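Local coordinates for protein kallistatin (Homo sapiens, PDB 6F4V) that inhibits tissue kallikrein as a secreted serpin, forming a stable equimolar complex with the protease after cleavage at its reactive site, at residues A[95-100]-A[119-124]; A[152-157]-A[315-320]. All blocks are in the same frame, centred on the assembly; numbering follows the deposited sequence.

Interaction 1. Residues A[95-100]-A[119-124]; sequences SALFLS and AKLFHT
Phe98 and Phe122 lie side by side on one face of a parallel strand pair, with their ring planes at 15°. The rings are slid far apart, centroids 5.0 Å from each other, and barely overlap. Phe122 can be followed outward. Phe122 CB sits 3.6 Å from Phe98 CD2. Phe122 CG lies next to Phe98 CE2. Phe122 CD2 comes over one face of the Phe98 ring, near the rim, 3.6 Å from Phe98 CE2. Further out, Phe122 CE2 meets Ala96 CB at 3.9 Å, the methyl lying in the plane of the Phe122 ring at its edge. CG of Phe122 is anti to its carbonyl carbon (chi1 -62°), as in Phe98, which lets the two rings run the same way. Leu97 and Leu121 also lie side by side, but on the other face, with Leu97 CD1 3.8 Å from Leu121 CD2. There Leu99 CD1 packs against the His123 ring. Between the strands run five backbone hydrogen bonds, from Lys120 N to Ser95 O at one end to Thr124 N to Leu99 O at the other. The bond from Leu99 N to Phe122 O is the shortest, at 2.7 Å. The strands belong to a beta-alpha-beta unit whose helix 107-117 covers the Leu97 and Leu121 face. Helix 129-143 covers the Phe98 face, where His139 meets Phe122 edge-to-face. Strand 120-124 is an edge strand of the large serpin sheet, beta-sheet A. The chemistry implies that the backbone ladder sets the register, while apolar packing on both faces ties the edge strand to its neighbour.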
ATOM      1  N   SER A  95      13.076  -6.159  -0.145  1.00 27.10           N
ATOM      2  CA  SER A  95      13.544  -5.328  -1.236  1.00 28.15           C
ATOM      3  C   SER A  95      14.581  -6.096  -2.016  1.00 29.40           C
ATOM      4  O   SER A  95      15.248  -6.967  -1.465  1.00 29.87           O
ATOM      5  CB  SER A  95      14.198  -4.068  -0.674  1.00 28.64           C
ATOM      6  OG  SER A  95      13.219  -3.248  -0.024  1.00 31.01           O
ATOM      7  N   ALA A  96      14.795  -5.682  -3.255  1.00 29.09           N
ATOM      8  CA  ALA A  96      15.814  -6.277  -4.085  1.00 29.39           C
ATOM      9  C   ALA A  96      16.237  -5.304  -5.178  1.00 29.96           C
ATOM     10  O   ALA A  96      15.448  -4.435  -5.611  1.00 28.08           O
ATOM     11  CB  ALA A  96      15.292  -7.572  -4.690  1.00 30.19           C
ATOM     12  N   LEU A  97      17.492  -5.452  -5.605  1.00 29.54           N
ATOM     13  CA  LEU A  97      17.984  -4.769  -6.748  1.00 30.73           C
ATOM     14  C   LEU A  97      18.417  -5.839  -7.758  1.00 31.91           C
ATOM     15  O   LEU A  97      19.193  -6.751  -7.431  1.00 32.24           O
ATOM     16  CB  LEU A  97      19.206  -3.922  -6.386  1.00 32.72           C
ATOM     17  CG  LEU A  97      19.044  -2.824  -5.334  1.00 33.36           C
ATOM     18  CD1 LEU A  97      20.407  -2.199  -5.079  1.00 34.35           C
ATOM     19  CD2 LEU A  97      18.046  -1.786  -5.802  1.00 33.81           C
ATOM     20  N   PHE A  98      17.917  -5.702  -8.967  1.00 31.50           N
ATOM     21  CA  PHE A  98      18.343  -6.499 -10.094  1.00 33.67           C
ATOM     22  C   PHE A  98      19.344  -5.651 -10.868  1.00 33.66           C
ATOM     23  O   PHE A  98      18.984  -4.631 -11.427  1.00 33.84           O
ATOM     24  CB  PHE A  98      17.125  -6.930 -10.906  1.00 33.23           C
ATOM     25  CG  PHE A  98      16.257  -7.878 -10.160  1.00 34.04           C
ATOM     26  CD1 PHE A  98      15.289  -7.411  -9.281  1.00 33.89           C
ATOM     27  CD2 PHE A  98      16.430  -9.255 -10.300  1.00 35.50           C
ATOM     28  CE1 PHE A  98      14.497  -8.295  -8.571  1.00 34.26           C
ATOM     29  CE2 PHE A  98      15.646 -10.143  -9.579  1.00 36.19           C
ATOM     30  CZ  PHE A  98      14.675  -9.663  -8.718  1.00 35.36           C
ATOM     31  N   LEU A  99      20.613  -6.069 -10.839  1.00 34.72           N
ATOM     32  CA  LEU A  99      21.741  -5.278 -11.316  1.00 36.57           C
ATOM     33  C   LEU A  99      22.268  -5.820 -12.635  1.00 37.93           C
ATOM     34  O   LEU A  99      22.416  -7.021 -12.779  1.00 38.36           O
ATOM     35  CB  LEU A  99      22.861  -5.361 -10.291  1.00 37.06           C
ATOM     36  CG  LEU A  99      22.546  -4.894  -8.872  1.00 37.21           C
ATOM     37  CD1 LEU A  99      23.746  -5.139  -7.975  1.00 37.20           C
ATOM     38  CD2 LEU A  99      22.151  -3.429  -8.862  1.00 37.14           C
ATOM     39  N   SER A 100      22.569  -4.938 -13.579  1.00 40.83           N
ATOM     40  CA  SER A 100      23.171  -5.352 -14.849  1.00 43.89           C
ATOM     41  C   SER A 100      24.472  -6.124 -14.568  1.00 46.92           C
ATOM     42  O   SER A 100      25.299  -5.654 -13.792  1.00 46.39           O
ATOM     43  CB  SER A 100      23.464  -4.129 -15.732  1.00 44.16           C
ATOM     44  OG  SER A 100      24.068  -4.511 -16.968  1.00 45.63           O
ATOM     45  N   ALA A 119      18.100  -5.013   1.154  1.00 34.34           N
ATOM     46  CA  ALA A 119      17.967  -5.326  -0.263  1.00 35.08           C
ATOM     47  C   ALA A 119      18.789  -6.600  -0.602  1.00 35.99           C
ATOM     48  O   ALA A 119      19.926  -6.713  -0.187  1.00 36.11           O
ATOM     49  CB  ALA A 119      18.436  -4.144  -1.106  1.00 34.27           C
ATOM     50  N   LYS A 120      18.171  -7.555  -1.275  1.00 36.40           N
ATOM     51  CA  LYS A 120      18.880  -8.677  -1.872  1.00 37.87           C
ATOM     52  C   LYS A 120      19.396  -8.237  -3.232  1.00 37.05           C
ATOM     53  O   LYS A 120      18.659  -7.626  -3.990  1.00 35.70           O
ATOM     54  CB  LYS A 120      17.937  -9.858  -2.068  1.00 39.42           C
ATOM     55  CG  LYS A 120      17.490 -10.560  -0.796  1.00 42.78           C
ATOM     56  CD  LYS A 120      16.586 -11.739  -1.172  1.00 45.64           C
ATOM     57  CE  LYS A 120      16.513 -12.826  -0.101  0.76 47.46           C
ATOM     58  NZ  LYS A 120      15.464 -12.525   0.910  0.79 48.05           N
ATOM     59  N   LEU A 121      20.643  -8.570  -3.565  1.00 36.20           N
ATOM     60  CA  LEU A 121      21.195  -8.217  -4.868  1.00 38.02           C
ATOM     61  C   LEU A 121      21.154  -9.415  -5.812  1.00 39.50           C
ATOM     62  O   LEU A 121      21.578 -10.509  -5.447  1.00 40.79           O
ATOM     63  CB  LEU A 121      22.630  -7.729  -4.731  1.00 39.18           C
ATOM     64  CG  LEU A 121      22.883  -6.620  -3.714  1.00 39.70           C
ATOM     65  CD1 LEU A 121      24.345  -6.194  -3.797  1.00 40.72           C
ATOM     66  CD2 LEU A 121      21.942  -5.438  -3.899  1.00 39.10           C
ATOM     67  N   PHE A 122      20.625  -9.204  -7.002  1.00 38.54           N
ATOM     68  CA  PHE A 122      20.637 -10.197  -8.050  1.00 40.76           C
ATOM     69  C   PHE A 122      21.317  -9.596  -9.259  1.00 41.78           C
ATOM     70  O   PHE A 122      21.202  -8.385  -9.514  1.00 41.66           O
ATOM     71  CB  PHE A 122      19.224 -10.602  -8.423  1.00 41.88           C
ATOM     72  CG  PHE A 122      18.461 -11.232  -7.310  1.00 43.26           C
ATOM     73  CD1 PHE A 122      18.639 -12.583  -7.002  1.00 46.10           C
ATOM     74  CD2 PHE A 122      17.558 -10.484  -6.560  1.00 42.83           C
ATOM     75  CE1 PHE A 122      17.919 -13.175  -5.957  1.00 46.65           C
ATOM     76  CE2 PHE A 122      16.844 -11.063  -5.522  1.00 43.69           C
ATOM     77  CZ  PHE A 122      17.025 -12.410  -5.216  1.00 45.90           C
ATOM     78  N   HIS A 123      22.022 -10.431 -10.011  1.00 43.12           N
ATOM     79  CA  HIS A 123      22.603  -9.988 -11.263  1.00 44.87           C
ATOM     80  C   HIS A 123      21.790 -10.572 -12.424  1.00 44.64           C
ATOM     81  O   HIS A 123      21.261 -11.677 -12.320  1.00 46.66           O
ATOM     82  CB  HIS A 123      24.098 -10.318 -11.278  1.00 47.00           C
ATOM     83  CG  HIS A 123      24.879  -9.509 -10.290  1.00 47.78           C
ATOM     84  ND1 HIS A 123      25.461  -8.300 -10.613  1.00 49.67           N
ATOM     85  CD2 HIS A 123      25.113  -9.698  -8.968  1.00 48.31           C
ATOM     86  CE1 HIS A 123      26.061  -7.802  -9.543  1.00 48.99           C
ATOM     87  NE2 HIS A 123      25.855  -8.627  -8.531  1.00 49.32           N
ATOM     88  N   THR A 124      21.595  -9.778 -13.473  1.00 43.70           N
ATOM     89  CA  THR A 124      20.839 -10.221 -14.641  1.00 46.15           C
ATOM     90  C   THR A 124      21.352  -9.555 -15.913  1.00 46.46           C
ATOM     91  O   THR A 124      22.008  -8.505 -15.875  1.00 45.16           O
ATOM     92  CB  THR A 124      19.314  -9.976 -14.471  1.00 46.65           C
ATOM     93  OG1 THR A 124      18.586 -10.552 -15.574  1.00 48.64           O
ATOM     94  CG2 THR A 124      19.002  -8.485 -14.371  1.00 45.86           C
TER
HETATM   95  O   HOH W   1      22.949  -6.253 -18.369  1.00 46.93           O

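Interaction 2. Residues A[152-157]-A[315-320]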
ATOM      1  N   VAL A 152       6.337  -6.358 -13.362  1.00 33.56           N
ATOM      2  CA  VAL A 152       7.015  -5.618 -14.411  1.00 34.65           C
ATOM      3  C   VAL A 152       6.395  -6.047 -15.756  1.00 37.04           C
ATOM      4  O   VAL A 152       6.701  -7.127 -16.263  1.00 36.84           O
ATOM      5  CB  VAL A 152       8.530  -5.877 -14.360  1.00 35.04           C
ATOM      6  CG1 VAL A 152       9.237  -5.168 -15.509  1.00 35.66           C
ATOM      7  CG2 VAL A 152       9.086  -5.419 -13.030  1.00 34.72           C
ATOM      8  N   SER A 153       5.517  -5.206 -16.298  1.00 39.17           N
ATOM      9  CA  SER A 153       4.790  -5.500 -17.552  1.00 41.47           C
ATOM     10  C   SER A 153       5.489  -5.008 -18.832  1.00 44.05           C
ATOM     11  O   SER A 153       5.062  -5.376 -19.921  1.00 44.93           O
ATOM     12  CB  SER A 153       3.387  -4.902 -17.483  1.00 42.56           C
ATOM     13  OG  SER A 153       3.464  -3.541 -17.104  1.00 42.71           O
ATOM     14  N   GLU A 154       6.512  -4.147 -18.694  1.00 45.03           N
ATOM     15  CA  GLU A 154       7.396  -3.703 -19.793  1.00 45.33           C
ATOM     16  C   GLU A 154       8.796  -3.570 -19.240  1.00 44.65           C
ATOM     17  O   GLU A 154       8.964  -3.230 -18.056  1.00 41.74           O
ATOM     18  CB  GLU A 154       7.082  -2.280 -20.270  1.00 47.78           C
ATOM     19  CG  GLU A 154       5.677  -1.962 -20.678  1.00 50.37           C
ATOM     20  CD  GLU A 154       5.469  -0.466 -20.858  1.00 51.66           C
ATOM     21  OE1 GLU A 154       4.331  -0.001 -20.590  1.00 53.23           O
ATOM     22  OE2 GLU A 154       6.441   0.242 -21.248  1.00 50.73           O
ATOM     23  N   LEU A 155       9.790  -3.741 -20.107  1.00 42.37           N
ATOM     24  CA  LEU A 155      11.181  -3.524 -19.743  1.00 42.84           C
ATOM     25  C   LEU A 155      11.958  -3.133 -21.002  1.00 45.78           C
ATOM     26  O   LEU A 155      11.993  -3.907 -21.958  1.00 43.64           O
ATOM     27  CB  LEU A 155      11.761  -4.806 -19.130  1.00 42.03           C
ATOM     28  CG  LEU A 155      13.149  -4.717 -18.507  1.00 41.78           C
ATOM     29  CD1 LEU A 155      13.107  -3.815 -17.283  1.00 40.88           C
ATOM     30  CD2 LEU A 155      13.662  -6.104 -18.147  1.00 42.44           C
ATOM     31  N   LYS A 156      12.552  -1.941 -21.019  1.00 49.70           N
ATOM     32  CA  LYS A 156      13.338  -1.500 -22.183  1.00 53.85           C
ATOM     33  C   LYS A 156      14.702  -2.183 -22.218  1.00 53.73           C
ATOM     34  O   LYS A 156      15.227  -2.610 -21.177  1.00 51.51           O
ATOM     35  CB  LYS A 156      13.503   0.018 -22.179  1.00 57.76           C
ATOM     36  CG  LYS A 156      12.191   0.784 -22.257  1.00 60.88           C
ATOM     37  CD  LYS A 156      12.428   2.261 -22.563  1.00 64.16           C
ATOM     38  CE  LYS A 156      11.160   2.945 -23.070  1.00 65.15           C
ATOM     39  NZ  LYS A 156      10.055   2.917 -22.068  1.00 64.86           N
ATOM     40  N   LYS A 157      15.290  -2.281 -23.415  1.00 54.61           N
ATOM     41  CA  LYS A 157      16.576  -2.983 -23.584  1.00 55.71           C
ATOM     42  C   LYS A 157      17.764  -2.222 -22.999  1.00 51.46           C
ATOM     43  O   LYS A 157      18.806  -2.815 -22.759  1.00 52.67           O
ATOM     44  CB  LYS A 157      16.851  -3.322 -25.071  1.00 61.36           C
ATOM     45  CG  LYS A 157      15.933  -4.405 -25.654  1.00 65.02           C
ATOM     46  CD  LYS A 157      16.159  -4.659 -27.149  1.00 67.72           C
ATOM     47  CE  LYS A 157      17.588  -5.082 -27.493  0.76 69.50           C
ATOM     48  NZ  LYS A 157      18.122  -6.176 -26.629  1.00 70.50           N
ATOM     49  N   LYS A 315      10.447   2.849 -16.394  1.00 30.40           N
ATOM     50  CA  LYS A 315       9.095   2.552 -15.947  1.00 29.23           C
ATOM     51  C   LYS A 315       9.086   2.219 -14.452  1.00 27.63           C
ATOM     52  O   LYS A 315      10.058   1.671 -13.924  1.00 27.24           O
ATOM     53  CB  LYS A 315       8.515   1.358 -16.723  1.00 30.25           C
ATOM     54  CG  LYS A 315       8.304   1.563 -18.233  1.00 31.56           C
ATOM     55  CD  LYS A 315       7.428   2.756 -18.604  1.00 31.94           C
ATOM     56  CE  LYS A 315       5.953   2.476 -18.330  1.00 32.78           C
ATOM     57  NZ  LYS A 315       5.102   3.666 -18.584  1.00 32.80           N
ATOM     58  N   SER A 316       7.960   2.503 -13.809  1.00 25.57           N
ATOM     59  CA  SER A 316       7.722   2.149 -12.394  1.00 25.10           C
ATOM     60  C   SER A 316       6.288   1.679 -12.213  1.00 24.95           C
ATOM     61  O   SER A 316       5.334   2.409 -12.559  1.00 25.97           O
ATOM     62  CB  SER A 316       8.001   3.346 -11.454  1.00 25.02           C
ATOM     63  OG  SER A 316       7.748   3.030 -10.076  1.00 23.77           O
ATOM     64  N   PHE A 317       6.128   0.446 -11.709  1.00 24.98           N
ATOM     65  CA  PHE A 317       4.807  -0.163 -11.557  1.00 25.22           C
ATOM     66  C   PHE A 317       4.487  -0.426 -10.111  1.00 24.61           C
ATOM     67  O   PHE A 317       5.390  -0.603  -9.284  1.00 24.57           O
ATOM     68  CB  PHE A 317       4.727  -1.468 -12.356  1.00 26.39           C
ATOM     69  CG  PHE A 317       4.992  -1.277 -13.815  1.00 27.35           C
ATOM     70  CD1 PHE A 317       4.017  -0.689 -14.645  1.00 28.91           C
ATOM     71  CD2 PHE A 317       6.216  -1.627 -14.361  1.00 28.27           C
ATOM     72  CE1 PHE A 317       4.254  -0.503 -16.008  1.00 29.69           C
ATOM     73  CE2 PHE A 317       6.463  -1.421 -15.725  1.00 29.63           C
ATOM     74  CZ  PHE A 317       5.490  -0.864 -16.534  1.00 29.38           C
ATOM     75  N   HIS A 318       3.204  -0.429  -9.800  1.00 22.77           N
ATOM     76  CA  HIS A 318       2.725  -0.870  -8.499  1.00 22.79           C
ATOM     77  C   HIS A 318       1.481  -1.738  -8.698  1.00 22.81           C
ATOM     78  O   HIS A 318       0.576  -1.347  -9.424  1.00 23.81           O
ATOM     79  CB  HIS A 318       2.359   0.320  -7.600  1.00 22.62           C
ATOM     80  CG  HIS A 318       1.944  -0.098  -6.223  1.00 21.49           C
ATOM     81  ND1 HIS A 318       2.858  -0.458  -5.261  1.00 21.39           N
ATOM     82  CD2 HIS A 318       0.723  -0.235  -5.659  1.00 21.82           C
ATOM     83  CE1 HIS A 318       2.209  -0.807  -4.160  1.00 21.70           C
ATOM     84  NE2 HIS A 318       0.908  -0.690  -4.381  1.00 21.47           N
ATOM     85  N   LYS A 319       1.463  -2.933  -8.118  1.00 23.72           N
ATOM     86  CA  LYS A 319       0.285  -3.771  -8.108  1.00 24.32           C
ATOM     87  C   LYS A 319      -0.005  -4.233  -6.713  1.00 23.88           C
ATOM     88  O   LYS A 319       0.912  -4.421  -5.901  1.00 22.87           O
ATOM     89  CB  LYS A 319       0.462  -4.993  -8.999  1.00 27.34           C
ATOM     90  CG  LYS A 319       0.713  -4.645 -10.458  1.00 29.77           C
ATOM     91  CD  LYS A 319       0.930  -5.903 -11.301  1.00 33.24           C
ATOM     92  CE  LYS A 319      -0.348  -6.396 -11.944  1.00 36.72           C
ATOM     93  NZ  LYS A 319      -0.074  -7.423 -13.003  1.00 39.06           N
ATOM     94  N   ALA A 320      -1.279  -4.426  -6.444  1.00 22.98           N
ATOM     95  CA  ALA A 320      -1.714  -4.834  -5.126  1.00 22.83           C
ATOM     96  C   ALA A 320      -3.003  -5.652  -5.188  1.00 23.47           C
ATOM     97  O   ALA A 320      -3.835  -5.437  -6.083  1.00 24.35           O
ATOM     98  CB  ALA A 320      -1.908  -3.635  -4.238  1.00 21.76           C
TER
HETATM   99  O   HOH W   2       2.763   2.423 -19.329  1.00 40.16           O
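Ser153 OG sits over one face of the Phe317 ring, near its rim, 3.3 Å from Phe317 CE1. With chi1 at 51°, OG lies between the backbone N and carbonyl carbon of Ser153, which carries it over the ring. Glu154 O approaches the ring edge, 3.9 Å from Phe317 CE2. Val152 CA adds a contact at Phe317 CD2. With an alanine at Phe317 the loop is likely to lose the ring that Ser153 and the backbone of Val152 and Glu154 pack on, leaving a gap. Phe317 lies on strand 312-324 of the large serpin beta-sheet A, and the loop from helix 129-143 to strand 159-172 passes across it. Beside it in the sheet, strand 328-340 bonds to the Phe317 backbone through Ser336; its place between 159-172 and 312-324 is consistent with a cleaved, relaxed serpin whose reactive-centre loop has inserted. Farther along, the Lys315 chain, bent at chi2 and chi3, slants past the Glu154 carboxylate, its CE 3.7 Å from Glu154 OE2. Glu154 OE1 and Lys315 NZ stay 4.3 Å apart, too far for a salt bridge, and a water bridges them. Asp284 takes Lys315 NZ in a salt bridge. Asn137 fixes Val152 N.

Overall arrangement
Both contacts reach the same large sheet, with centres 15 Å apart and no touch between them. Interaction 1 is largely buried and joins two neighbouring strands at one edge of that sheet. Interaction 2 is partly buried and lays a loop against a more central strand. Their chemistry follows their place. The strand pair is held by regular backbone bonds and apolar side chains. The loop contact has no direct hydrogen bond across it and relies on one ring, aliphatic lysine carbons and a water. Helix 129-143 relates the two: it packs on Phe98 and Thr124 of interaction 1 and on Val152 of interaction 2.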